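Local coordinates for protein 3-carboxy-cis,cis-muconate cycloisomerase (PDB 1Q5N) that is a mostly helical enzyme of the fumarase/aspartase superfamily, assembled from four copies of its chain, at residues Leu126-Val129 and Gln130-Gln134; Gln135-Glu138 and Thr139-Gln143; Ser175-Lys178 and Arg179-Asp182; Asn185-Lys188 and Ala189-Leu192; Glu343-Leu346 and Asp347-Gly351. One frame throughout, in Å; residues are numbered along the deposited sequence.

Interaction 1 (Leu126-Val129 and Gln130-Gln134); sequences LAIV and QNQVQ
Val129 and Gln132 meet on the buried side of one helical turn. Gln132 CG stands beside its own backbone N (chi1 -66°), which carries the side chain back over the preceding turn. There CG lies 3.3 Å from Ile128 O. The amide oxygen Gln132 OE1 comes 3.5 Å from Val129 CA and 4.1 Å from the Ile128 CG2 methyl. OE1 is buried and has no polar partner in the model, whereas Gln132 NE2 donates to Ala339 O. Val133 continues this side, with its CG2 4.4 Å from Val129 CG1. Both valines and Gln132 touch Leu342 of helix 323-351.

The segments belong to helix 110-146, a long helix of the central bundle in the fumarase/aspartase fold. Regular backbone bonds join the turns, and that from Gln130 N to Leu126 O is short at 2.7 Å.

The solvent side is sparser. Ala127 and Asn131 are exposed and meet through the backbone, where Asn131 N donates to Ala127 O at 3.0 Å. The Asn131 amide leads away from the earlier turn. Gln130 is partly exposed and turns its amide to helix 166-191. Its OE1 is bonded to Lys188 NZ and its NE2 to Asn185 OD1.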
loop_
_atom_site.group_PDB
_atom_site.type_symbol
_atom_site.label_atom_id
_atom_site.label_comp_id
_atom_site.label_asym_id
_atom_site.label_seq_id
_atom_site.Cartn_x
_atom_site.Cartn_y
_atom_site.Cartn_z
ATOM N N LEU A 126 2.706 9.495 22.265
ATOM C CA LEU A 126 3.864 8.612 22.391
ATOM C C LEU A 126 4.030 8.176 23.854
ATOM O O LEU A 126 4.393 7.039 24.116
ATOM C CB LEU A 126 5.159 9.303 21.976
ATOM C CG LEU A 126 5.823 8.844 20.695
ATOM C CD1 LEU A 126 7.286 9.218 20.769
ATOM C CD2 LEU A 126 5.694 7.317 20.490
ATOM N N ALA A 127 3.775 9.089 24.793
ATOM C CA ALA A 127 3.913 8.799 26.221
ATOM C C ALA A 127 2.937 7.673 26.553
ATOM O O ALA A 127 3.292 6.723 27.225
ATOM C CB ALA A 127 3.593 10.094 27.108
ATOM N N ILE A 128 1.702 7.786 26.085
ATOM C CA ILE A 128 0.723 6.739 26.332
ATOM C C ILE A 128 1.133 5.423 25.663
ATOM O O ILE A 128 1.111 4.384 26.321
ATOM C CB ILE A 128 -0.660 7.135 25.819
ATOM C CG1 ILE A 128 -1.225 8.231 26.704
ATOM C CG2 ILE A 128 -1.627 5.915 25.829
ATOM C CD1 ILE A 128 -2.453 8.837 26.097
ATOM N N VAL A 129 1.540 5.452 24.384
ATOM C CA VAL A 129 1.924 4.226 23.687
ATOM C C VAL A 129 3.128 3.596 24.369
ATOM O O VAL A 129 3.193 2.368 24.539
ATOM C CB VAL A 129 2.251 4.505 22.182
ATOM C CG1 VAL A 129 3.077 3.374 21.593
ATOM C CG2 VAL A 129 0.971 4.662 21.410
ATOM N N GLN A 130 4.074 4.432 24.793
ATOM C CA GLN A 130 5.269 3.899 25.435
ATOM C C GLN A 130 4.876 3.204 26.745
ATOM O O GLN A 130 5.360 2.121 27.078
ATOM C CB GLN A 130 6.281 5.011 25.718
ATOM C CG GLN A 130 7.468 4.517 26.518
ATOM C CD GLN A 130 8.650 5.448 26.465
ATOM O OE1 GLN A 130 8.511 6.664 26.268
ATOM N NE2 GLN A 130 9.851 4.879 26.649
ATOM N N ASN A 131 3.983 3.823 27.490
ATOM C CA ASN A 131 3.597 3.193 28.713
ATOM C C ASN A 131 2.851 1.864 28.429
ATOM O O ASN A 131 3.010 0.905 29.176
ATOM C CB ASN A 131 2.739 4.138 29.546
ATOM C CG ASN A 131 2.405 3.543 30.897
ATOM O OD1 ASN A 131 1.228 3.422 31.253
ATOM N ND2 ASN A 131 3.446 3.124 31.660
ATOM N N GLN A 132 2.050 1.801 27.366
ATOM C CA GLN A 132 1.358 0.547 27.036
ATOM C C GLN A 132 2.397 -0.520 26.684
ATOM O O GLN A 132 2.311 -1.646 27.126
ATOM C CB GLN A 132 0.441 0.731 25.854
ATOM C CG GLN A 132 -0.720 1.651 26.117
ATOM C CD GLN A 132 -1.545 1.843 24.847
ATOM O OE1 GLN A 132 -1.041 2.378 23.874
ATOM N NE2 GLN A 132 -2.804 1.397 24.851
ATOM N N VAL A 133 3.419 -0.157 25.920
ATOM C CA VAL A 133 4.425 -1.151 25.565
ATOM C C VAL A 133 5.165 -1.658 26.812
ATOM O O VAL A 133 5.478 -2.850 26.916
ATOM C CB VAL A 133 5.432 -0.581 24.576
ATOM C CG1 VAL A 133 6.589 -1.538 24.397
ATOM C CG2 VAL A 133 4.723 -0.305 23.257
ATOM N N GLN A 134 5.450 -0.737 27.737
ATOM C CA GLN A 134 6.136 -1.041 28.973
ATOM C C GLN A 134 5.290 -2.075 29.779
ATOM O O GLN A 134 5.835 -3.035 30.296
ATOM C CB GLN A 134 6.300 0.264 29.774
ATOM C CG GLN A 134 7.018 0.123 31.092
ATOM C CD GLN A 134 8.476 -0.342 30.907
ATOM O OE1 GLN A 134 9.255 0.292 30.183
ATOM N NE2 GLN A 134 8.847 -1.447 31.570
#

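Interaction 2 (Gln135-Glu138 and Thr139-Gln143); sequences QCYE and TALSQ
The Tyr137 ring is overlapped on one face by Leu141 CD1. This methyl stands 3.8 Å from the ring centroid and only 9° off the ring normal, a CH-pi contact over the centre. Leu141 CG and CD2 sit nearer one side of the ring, with CG 3.9 Å from Tyr137 CE1. The torsions bring the two groups together. Tyr137 CG is anti to its backbone N (chi1 180°), and the ring projects outward from the helix, where Leu141 can cover one face. Leu141 CG lies beside its own backbone N (chi1 -70°) and leans back, 3.3 Å from Tyr137 O.

A second grip involves Thr139. Its hydroxyl donates to Gln135 O, with OG1 2.8 Å from that oxygen. The backbone Thr139 N also donates to Gln135 O, at 2.9 Å. The two donors arrive from opposite faces of the carbonyl plane, so one oxygen is held twice.

These segments lie toward the C-terminal end of helix 110-146, in the central helical bundle. The Tyr137 side faces Lys178 and Leu181 of helix 166-191, while Leu141 also touches Val445 and Leu446 of helix 438-447. Gln135 and Thr139 face helix 323-351 through Leu346, Leu349 and Lys350.

Ala140 is buried, and its CB packs 3.4 Å from Cys136 O. Glu138 and Ser142 are exposed. Their link is the backbone bond from Ser142 N to Glu138 O, 3.0 Å long. The Glu138 carboxylate turns back along the helix, where OE2 accepts a weak hydrogen bond from Gln134 NE2.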
loop_
_atom_site.group_PDB
_atom_site.type_symbol
_atom_site.label_atom_id
_atom_site.label_comp_id
_atom_site.label_asym_id
_atom_site.label_seq_id
_atom_site.Cartn_x
_atom_site.Cartn_y
_atom_site.Cartn_z
ATOM N N GLN A 135 3.984 -1.862 29.906
ATOM C CA GLN A 135 3.154 -2.816 30.621
ATOM C C GLN A 135 3.072 -4.169 29.887
ATOM O O GLN A 135 3.054 -5.224 30.538
ATOM C CB GLN A 135 1.743 -2.293 30.796
ATOM C CG GLN A 135 1.667 -1.165 31.695
ATOM C CD GLN A 135 0.258 -0.714 31.801
ATOM O OE1 GLN A 135 -0.539 -1.320 32.529
ATOM N NE2 GLN A 135 -0.093 0.338 31.058
ATOM N N CYS A 136 2.978 -4.128 28.550
ATOM C CA CYS A 136 2.952 -5.347 27.765
ATOM C C CYS A 136 4.259 -6.094 28.033
ATOM O O CYS A 136 4.238 -7.300 28.250
ATOM C CB CYS A 136 2.817 -5.059 26.240
ATOM S SG CYS A 136 1.131 -4.663 25.758
ATOM N N TYR A 137 5.386 -5.389 28.002
ATOM C CA TYR A 137 6.696 -6.011 28.258
ATOM C C TYR A 137 6.751 -6.711 29.650
ATOM O O TYR A 137 7.110 -7.891 29.772
ATOM C CB TYR A 137 7.762 -4.945 28.177
ATOM C CG TYR A 137 9.184 -5.414 28.423
ATOM C CD1 TYR A 137 9.697 -6.528 27.766
ATOM C CD2 TYR A 137 10.058 -4.649 29.211
ATOM C CE1 TYR A 137 11.009 -6.860 27.851
ATOM C CE2 TYR A 137 11.410 -4.972 29.310
ATOM C CZ TYR A 137 11.882 -6.065 28.628
ATOM O OH TYR A 137 13.236 -6.334 28.658
ATOM N N GLU A 138 6.379 -5.965 30.683
ATOM C CA GLU A 138 6.372 -6.452 32.057
ATOM C C GLU A 138 5.505 -7.680 32.187
ATOM O O GLU A 138 5.958 -8.714 32.710
ATOM C CB GLU A 138 5.869 -5.366 33.016
ATOM C CG GLU A 138 7.007 -4.418 33.312
ATOM C CD GLU A 138 6.591 -3.206 34.130
ATOM O OE1 GLU A 138 5.369 -3.015 34.403
ATOM O OE2 GLU A 138 7.504 -2.435 34.484
ATOM N N THR A 139 4.263 -7.548 31.728
ATOM C CA THR A 139 3.343 -8.661 31.764
ATOM C C THR A 139 3.897 -9.869 30.935
ATOM O O THR A 139 3.860 -11.007 31.408
ATOM C CB THR A 139 1.978 -8.216 31.264
ATOM O OG1 THR A 139 1.569 -7.067 32.016
ATOM C CG2 THR A 139 0.954 -9.309 31.424
ATOM N N ALA A 140 4.467 -9.648 29.750
ATOM C CA ALA A 140 4.948 -10.810 29.011
ATOM C C ALA A 140 6.110 -11.466 29.764
ATOM O O ALA A 140 6.203 -12.690 29.787
ATOM C CB ALA A 140 5.387 -10.436 27.590
ATOM N N LEU A 141 6.995 -10.667 30.372
ATOM C CA LEU A 141 8.126 -11.250 31.095
ATOM C C LEU A 141 7.606 -12.100 32.271
ATOM O O LEU A 141 8.062 -13.192 32.497
ATOM C CB LEU A 141 9.050 -10.173 31.649
ATOM C CG LEU A 141 9.924 -9.311 30.740
ATOM C CD1 LEU A 141 10.388 -8.097 31.565
ATOM C CD2 LEU A 141 11.107 -10.102 30.198
ATOM N N SER A 142 6.634 -11.593 33.003
ATOM C CA SER A 142 6.094 -12.308 34.143
ATOM C C SER A 142 5.418 -13.650 33.751
ATOM O O SER A 142 5.622 -14.671 34.411
ATOM C CB SER A 142 5.130 -11.376 34.866
ATOM O OG SER A 142 4.190 -12.128 35.594
ATOM N N GLN A 143 4.648 -13.650 32.657
ATOM C CA GLN A 143 3.977 -14.853 32.180
ATOM C C GLN A 143 4.998 -15.799 31.610
ATOM O O GLN A 143 4.853 -17.004 31.719
ATOM C CB GLN A 143 2.950 -14.480 31.106
ATOM C CG GLN A 143 1.876 -13.594 31.678
ATOM C CD GLN A 143 0.762 -14.387 32.345
ATOM O OE1 GLN A 143 1.014 -15.299 33.155
ATOM N NE2 GLN A 143 -0.485 -14.045 32.004
#

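Interaction 3 (Ser175-Lys178 and Arg179-Asp182); sequences SAFK and RDLD
This is a largely buried, polar contact between successive turns of helix 166-191, where the helix also meets a second subunit. A salt bridge joins Lys178 to Asp182, four residues on. Lys178 NZ is 2.7 Å from Asp182 OD2 and uses the syn lone pair of that oxygen. The lysine chain bends at chi2 (88°) to bring its tip forward, and CE passes 3.2 Å from the same OD2.

Arg179 folds the other way, back over the preceding turn. One face of its guanidinium covers the Ala176 backbone, with NH2 3.5 Å from Ala176 CA. Its NE forms a salt bridge with Asp235 of the second subunit. NH1 is 3.0 Å from Ser175 OG, and that hydroxyl is hydrogen-bonded to Glu448 OE2.

On a further side, a water donates to Ala176 O at 2.8 Å and to Asp180 OD1 at 3.0 Å. OD1 also pairs with Arg183. Phe177 CD1 lies 4.0 Å from Asp180 OD2, with the ring and carboxylate planes 68° apart.

The buried charges of Arg179 and Asp180 are thus met by opposite charges. The arginine pairing ties this part of the helix to the neighbouring chain, and probably offsets the close Arg236 of that subunit.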
loop_
_atom_site.group_PDB
_atom_site.type_symbol
_atom_site.label_atom_id
_atom_site.label_comp_id
_atom_site.label_asym_id
_atom_site.label_seq_id
_atom_site.Cartn_x
_atom_site.Cartn_y
_atom_site.Cartn_z
ATOM N N SER A 175 10.919 -9.911 24.343
ATOM C CA SER A 175 12.113 -9.323 23.754
ATOM C C SER A 175 11.736 -8.376 22.568
ATOM O O SER A 175 12.418 -7.373 22.329
ATOM C CB SER A 175 13.043 -10.471 23.308
ATOM O OG SER A 175 14.266 -10.005 22.794
ATOM N N ALA A 176 10.656 -8.688 21.841
ATOM C CA ALA A 176 10.252 -7.836 20.730
ATOM C C ALA A 176 9.743 -6.503 21.344
ATOM O O ALA A 176 10.026 -5.408 20.835
ATOM C CB ALA A 176 9.153 -8.509 19.905
ATOM N N PHE A 177 8.996 -6.587 22.437
ATOM C CA PHE A 177 8.532 -5.360 23.060
ATOM C C PHE A 177 9.729 -4.515 23.579
ATOM O O PHE A 177 9.717 -3.275 23.481
ATOM C CB PHE A 177 7.578 -5.656 24.207
ATOM C CG PHE A 177 6.228 -6.061 23.763
ATOM C CD1 PHE A 177 5.517 -5.266 22.840
ATOM C CD2 PHE A 177 5.607 -7.167 24.311
ATOM C CE1 PHE A 177 4.175 -5.550 22.482
ATOM C CE2 PHE A 177 4.247 -7.476 23.963
ATOM C CZ PHE A 177 3.535 -6.651 23.044
ATOM N N LYS A 178 10.758 -5.182 24.098
ATOM C CA LYS A 178 11.900 -4.448 24.586
ATOM C C LYS A 178 12.576 -3.712 23.428
ATOM O O LYS A 178 12.965 -2.569 23.584
ATOM C CB LYS A 178 12.846 -5.400 25.354
ATOM C CG LYS A 178 14.241 -5.492 24.876
ATOM C CD LYS A 178 15.175 -4.472 25.474
ATOM C CE LYS A 178 16.524 -4.657 24.758
ATOM N NZ LYS A 178 17.526 -3.580 25.100
ATOM N N ARG A 179 12.698 -4.332 22.256
ATOM C CA ARG A 179 13.309 -3.609 21.126
ATOM C C ARG A 179 12.422 -2.387 20.711
ATOM O O ARG A 179 12.928 -1.365 20.225
ATOM C CB ARG A 179 13.552 -4.556 19.942
ATOM C CG ARG A 179 14.632 -5.551 20.187
ATOM C CD ARG A 179 14.960 -6.312 18.903
ATOM N NE ARG A 179 13.856 -7.175 18.420
ATOM C CZ ARG A 179 13.509 -8.353 18.954
ATOM N NH1 ARG A 179 14.154 -8.839 20.006
ATOM N NH2 ARG A 179 12.548 -9.084 18.412
ATOM N N ASP A 180 11.112 -2.485 20.928
ATOM C CA ASP A 180 10.235 -1.375 20.637
ATOM C C ASP A 180 10.482 -0.219 21.620
ATOM O O ASP A 180 10.439 0.958 21.235
ATOM C CB ASP A 180 8.773 -1.784 20.735
ATOM C CG ASP A 180 8.352 -2.705 19.605
ATOM O OD1 ASP A 180 8.946 -2.612 18.500
ATOM O OD2 ASP A 180 7.415 -3.510 19.820
ATOM N N LEU A 181 10.684 -0.563 22.886
ATOM C CA LEU A 181 10.984 0.430 23.904
ATOM C C LEU A 181 12.309 1.149 23.510
ATOM O O LEU A 181 12.421 2.355 23.629
ATOM C CB LEU A 181 11.131 -0.253 25.259
ATOM C CG LEU A 181 10.039 -0.120 26.312
ATOM C CD1 LEU A 181 8.761 0.518 25.851
ATOM C CD2 LEU A 181 9.809 -1.503 26.836
ATOM N N ASP A 182 13.280 0.412 22.998
ATOM C CA ASP A 182 14.515 1.030 22.601
ATOM C C ASP A 182 14.303 1.981 21.407
ATOM O O ASP A 182 14.887 3.084 21.345
ATOM C CB ASP A 182 15.555 -0.020 22.210
ATOM C CG ASP A 182 16.066 -0.869 23.409
ATOM O OD1 ASP A 182 15.857 -0.497 24.592
ATOM O OD2 ASP A 182 16.704 -1.923 23.140
HETATM O O HOH W 1 10.024 -5.384 18.042
#

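Interaction 4 (Asn185-Lys188 and Ala189-Leu192); sequences NAIK and ARVL
Lys188 runs back along the helix while Leu192, one turn on, lies beside its base and points the same way. From CB the chain leaves the backbone, and CG meets the leucine, 4.1 Å from Leu192 CD1. CD and CE carry the extended chain to Asn185. At the tip, NZ donates to Asn185 OD1 at 3.2 Å, nearly along the C=O axis (163°). NZ is also hydrogen-bonded to Gln130 OE1 of helix 110-146, its stronger partner.

These are the last turns of helix 166-191, a bundle helix kinked here; Leu192 first leaves helical geometry. Neither Ala189 N nor Arg190 N makes the regular bond to the turn before. A water accepts from Ala189 N at 3.0 Å and donates to Asn185 O at 2.8 Å, and Arg190 N has a weak bond to Ile187 O. Beyond the kink, Val191 N bonds to Ile187 O at 3.0 Å.

Arg190 bends at chi3 (60°) and crosses Ile187 at about a right angle, with NH2 4.2 Å from Ile187 CG2. A second water lies at the guanidinium edge, in plane, and accepts from Arg190 NH1 at 3.2 Å. Arg190 NH2 makes a salt bridge with Glu239 of helix 235-261.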
loop_
_atom_site.group_PDB
_atom_site.type_symbol
_atom_site.label_atom_id
_atom_site.label_comp_id
_atom_site.label_asym_id
_atom_site.label_seq_id
_atom_site.Cartn_x
_atom_site.Cartn_y
_atom_site.Cartn_z
ATOM N N ASN A 185 12.669 5.271 22.547
ATOM C CA ASN A 185 13.573 6.176 23.227
ATOM C C ASN A 185 14.583 6.790 22.285
ATOM O O ASN A 185 14.926 7.952 22.448
ATOM C CB ASN A 185 14.304 5.482 24.403
ATOM C CG ASN A 185 13.384 5.270 25.606
ATOM O OD1 ASN A 185 12.603 6.165 25.982
ATOM N ND2 ASN A 185 13.462 4.083 26.210
ATOM N N ALA A 186 15.066 6.011 21.318
ATOM C CA ALA A 186 16.055 6.507 20.384
ATOM C C ALA A 186 15.598 7.588 19.397
ATOM O O ALA A 186 16.431 8.296 18.892
ATOM C CB ALA A 186 16.640 5.349 19.604
ATOM N N ILE A 187 14.308 7.731 19.110
ATOM C CA ILE A 187 13.874 8.748 18.143
ATOM C C ILE A 187 13.415 10.056 18.789
ATOM O O ILE A 187 13.288 11.085 18.120
ATOM C CB ILE A 187 12.665 8.242 17.260
ATOM C CG1 ILE A 187 11.401 8.107 18.120
ATOM C CG2 ILE A 187 13.000 6.934 16.614
ATOM C CD1 ILE A 187 10.164 7.888 17.269
ATOM N N LYS A 188 13.110 10.013 20.070
ATOM C CA LYS A 188 12.608 11.233 20.720
ATOM C C LYS A 188 13.366 12.537 20.458
ATOM O O LYS A 188 12.763 13.540 20.079
ATOM C CB LYS A 188 12.493 11.017 22.221
ATOM C CG LYS A 188 11.257 10.263 22.654
ATOM C CD LYS A 188 11.478 9.762 24.060
ATOM C CE LYS A 188 10.208 9.359 24.732
ATOM N NZ LYS A 188 10.565 8.637 26.003
ATOM N N ALA A 189 14.687 12.534 20.639
ATOM C CA ALA A 189 15.490 13.746 20.439
ATOM C C ALA A 189 15.433 14.321 19.026
ATOM O O ALA A 189 15.413 15.538 18.842
ATOM C CB ALA A 189 16.957 13.475 20.811
ATOM N N ARG A 190 15.416 13.433 18.043
ATOM C CA ARG A 190 15.413 13.806 16.644
ATOM C C ARG A 190 14.046 14.226 16.096
ATOM O O ARG A 190 13.918 15.070 15.191
ATOM C CB ARG A 190 15.929 12.613 15.827
ATOM C CG ARG A 190 15.797 12.786 14.331
ATOM C CD ARG A 190 16.617 11.784 13.532
ATOM N NE ARG A 190 16.195 10.421 13.848
ATOM C CZ ARG A 190 16.949 9.548 14.505
ATOM N NH1 ARG A 190 18.178 9.894 14.903
ATOM N NH2 ARG A 190 16.465 8.362 14.804
ATOM N N VAL A 191 13.017 13.688 16.706
ATOM C CA VAL A 191 11.685 13.873 16.215
ATOM C C VAL A 191 10.766 14.917 16.910
ATOM O O VAL A 191 9.931 15.584 16.264
ATOM C CB VAL A 191 11.109 12.426 16.234
ATOM C CG1 VAL A 191 9.778 12.387 16.815
ATOM C CG2 VAL A 191 11.245 11.801 14.887
ATOM N N LEU A 192 10.913 15.058 18.220
ATOM C CA LEU A 192 10.067 15.975 18.978
ATOM C C LEU A 192 10.720 17.343 18.988
ATOM O O LEU A 192 11.363 17.729 19.962
ATOM C CB LEU A 192 9.893 15.440 20.400
ATOM C CG LEU A 192 9.243 14.049 20.441
ATOM C CD1 LEU A 192 9.079 13.599 21.889
ATOM C CD2 LEU A 192 7.883 14.095 19.718
HETATM O O HOH W 2 16.296 10.266 21.821
HETATM O O HOH W 3 18.879 7.403 16.731
#

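Interaction 5 (Glu343-Leu346 and Asp347-Gly351); sequences ERTL and DVLKG
The last turns of helix 323-351, one of the long helices of the central bundle, carry this contact. Leu346 and Lys350 meet on one side of it. Leu346 CG is anti to its backbone N (chi1 -172°), and its CD1 methyl comes 4.1 Å from Lys350 CE. The lysine chain is extended and runs past the leucine, which touches it at CE, the last carbon before the ammonium group.

On the buried side, Thr345 CG2 lies 4.3 Å from Leu349 CD1. Leu349 CG stands 3.6 Å from Thr345 O, and Leu349 N donates to the same oxygen at 2.8 Å. The threonine hydroxyl turns back to Ala341 O. Val348 is also buried, with CG2 3.5 Å from Arg344 O. Thr345 and Val348 face helices 235-261 and 290-311, while Leu346 and Leu349 reach Gln135 and Thr139 of helix 110-146.

Asp347 is exposed. Its N donates to Glu343 O in a long but straight bond of 3.3 Å, with an angle of 175° at the hydrogen. Its carboxylate does not touch the charged groups of the earlier turn: Asp347 OD2 is 6.0 Å from Glu343 OE2. Arg344 sends its guanidinium elsewhere, to the carbonyl oxygens of Ser10 and Tyr13.

Thr345, Val348 and Leu349 thus pack into the bundle. Leu346 and Lys350 meet at its margin, and the Asp347 and Glu343 carboxylates stay apart. Repulsion between the two carboxylates is probably weak at their separation, and the turn is held mainly by its backbone bonds.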
loop_
_atom_site.group_PDB
_atom_site.type_symbol
_atom_site.label_atom_id
_atom_site.label_comp_id
_atom_site.label_asym_id
_atom_site.label_seq_id
_atom_site.Cartn_x
_atom_site.Cartn_y
_atom_site.Cartn_z
ATOM N N GLU A 343 -3.809 -1.801 23.603
ATOM C CA GLU A 343 -4.708 -1.960 24.720
ATOM C C GLU A 343 -5.368 -3.368 24.750
ATOM O O GLU A 343 -5.455 -3.974 25.813
ATOM C CB GLU A 343 -5.780 -0.861 24.708
ATOM C CG GLU A 343 -6.977 -1.179 25.570
ATOM C CD GLU A 343 -7.845 0.032 25.773
ATOM O OE1 GLU A 343 -7.551 0.811 26.719
ATOM O OE2 GLU A 343 -8.799 0.223 24.970
ATOM N N ARG A 344 -5.859 -3.876 23.613
ATOM C CA ARG A 344 -6.455 -5.205 23.602
ATOM C C ARG A 344 -5.391 -6.304 23.853
ATOM O O ARG A 344 -5.638 -7.273 24.574
ATOM C CB ARG A 344 -7.198 -5.397 22.301
ATOM C CG ARG A 344 -8.516 -4.712 22.437
ATOM C CD ARG A 344 -9.035 -4.315 21.149
ATOM N NE ARG A 344 -10.021 -3.255 21.324
ATOM C CZ ARG A 344 -9.762 -1.951 21.148
ATOM N NH1 ARG A 344 -8.555 -1.530 20.786
ATOM N NH2 ARG A 344 -10.725 -1.059 21.344
ATOM N N THR A 345 -4.194 -6.141 23.302
ATOM C CA THR A 345 -3.149 -7.120 23.551
ATOM C C THR A 345 -2.828 -7.208 25.078
ATOM O O THR A 345 -2.713 -8.316 25.641
ATOM C CB THR A 345 -1.902 -6.776 22.717
ATOM O OG1 THR A 345 -2.291 -6.791 21.340
ATOM C CG2 THR A 345 -0.723 -7.801 22.961
ATOM N N LEU A 346 -2.698 -6.061 25.750
ATOM C CA LEU A 346 -2.446 -6.046 27.207
ATOM C C LEU A 346 -3.535 -6.850 27.952
ATOM O O LEU A 346 -3.214 -7.735 28.736
ATOM C CB LEU A 346 -2.416 -4.610 27.728
ATOM C CG LEU A 346 -1.966 -4.493 29.185
ATOM C CD1 LEU A 346 -0.637 -5.199 29.430
ATOM C CD2 LEU A 346 -1.848 -3.000 29.480
ATOM N N ASP A 347 -4.809 -6.549 27.708
ATOM C CA ASP A 347 -5.895 -7.312 28.333
ATOM C C ASP A 347 -5.690 -8.832 28.190
ATOM O O ASP A 347 -5.876 -9.581 29.148
ATOM C CB ASP A 347 -7.246 -7.002 27.684
ATOM C CG ASP A 347 -7.787 -5.692 28.095
ATOM O OD1 ASP A 347 -7.202 -5.094 29.034
ATOM O OD2 ASP A 347 -8.796 -5.251 27.478
ATOM N N VAL A 348 -5.337 -9.276 26.981
ATOM C CA VAL A 348 -5.127 -10.686 26.717
ATOM C C VAL A 348 -3.895 -11.232 27.444
ATOM O O VAL A 348 -3.952 -12.335 27.987
ATOM C CB VAL A 348 -5.013 -10.962 25.159
ATOM C CG1 VAL A 348 -4.510 -12.406 24.883
ATOM C CG2 VAL A 348 -6.345 -10.739 24.500
ATOM N N LEU A 349 -2.777 -10.487 27.444
ATOM C CA LEU A 349 -1.577 -10.973 28.115
ATOM C C LEU A 349 -1.811 -11.122 29.613
ATOM O O LEU A 349 -1.246 -12.017 30.229
ATOM C CB LEU A 349 -0.398 -10.046 27.912
ATOM C CG LEU A 349 0.307 -10.091 26.569
ATOM C CD1 LEU A 349 1.344 -8.952 26.516
ATOM C CD2 LEU A 349 0.985 -11.409 26.354
ATOM N N LYS A 350 -2.645 -10.250 30.185
ATOM C CA LYS A 350 -2.950 -10.293 31.600
ATOM C C LYS A 350 -3.939 -11.365 32.018
ATOM O O LYS A 350 -3.724 -12.002 33.037
ATOM C CB LYS A 350 -3.496 -8.959 32.086
ATOM C CG LYS A 350 -2.424 -7.901 32.301
ATOM C CD LYS A 350 -3.043 -6.604 32.821
ATOM C CE LYS A 350 -1.947 -5.658 33.239
ATOM N NZ LYS A 350 -2.527 -4.357 33.687
ATOM N N GLY A 351 -5.004 -11.562 31.245
ATOM C CA GLY A 351 -6.009 -12.535 31.651
ATOM C C GLY A 351 -6.084 -13.810 30.838
ATOM O O GLY A 351 -7.091 -14.511 30.830
#

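Overall arrangement
Each contact joins adjoining segments within one helix, so none closes a long loop, and the five follow in series without nesting or crossing. Interactions 1 and 2 succeed each other on helix 110-146. The chain then turns through short strands to helix 166-191, which carries interactions 3 and 4. Much later, helix 323-351 brings in interaction 5. Helix 110-146 lies between the other two, though interactions 3 and 5 also touch, Phe177 on Leu349. Interaction 3 packs on both interactions 1 and 2, while interaction 4 is bonded to interaction 1. Interaction 5 packs on interaction 1, and a hydrogen bond from Gln143 NE2 to Leu349 O ties it to interaction 2. Interactions 4 and 5 remain apart.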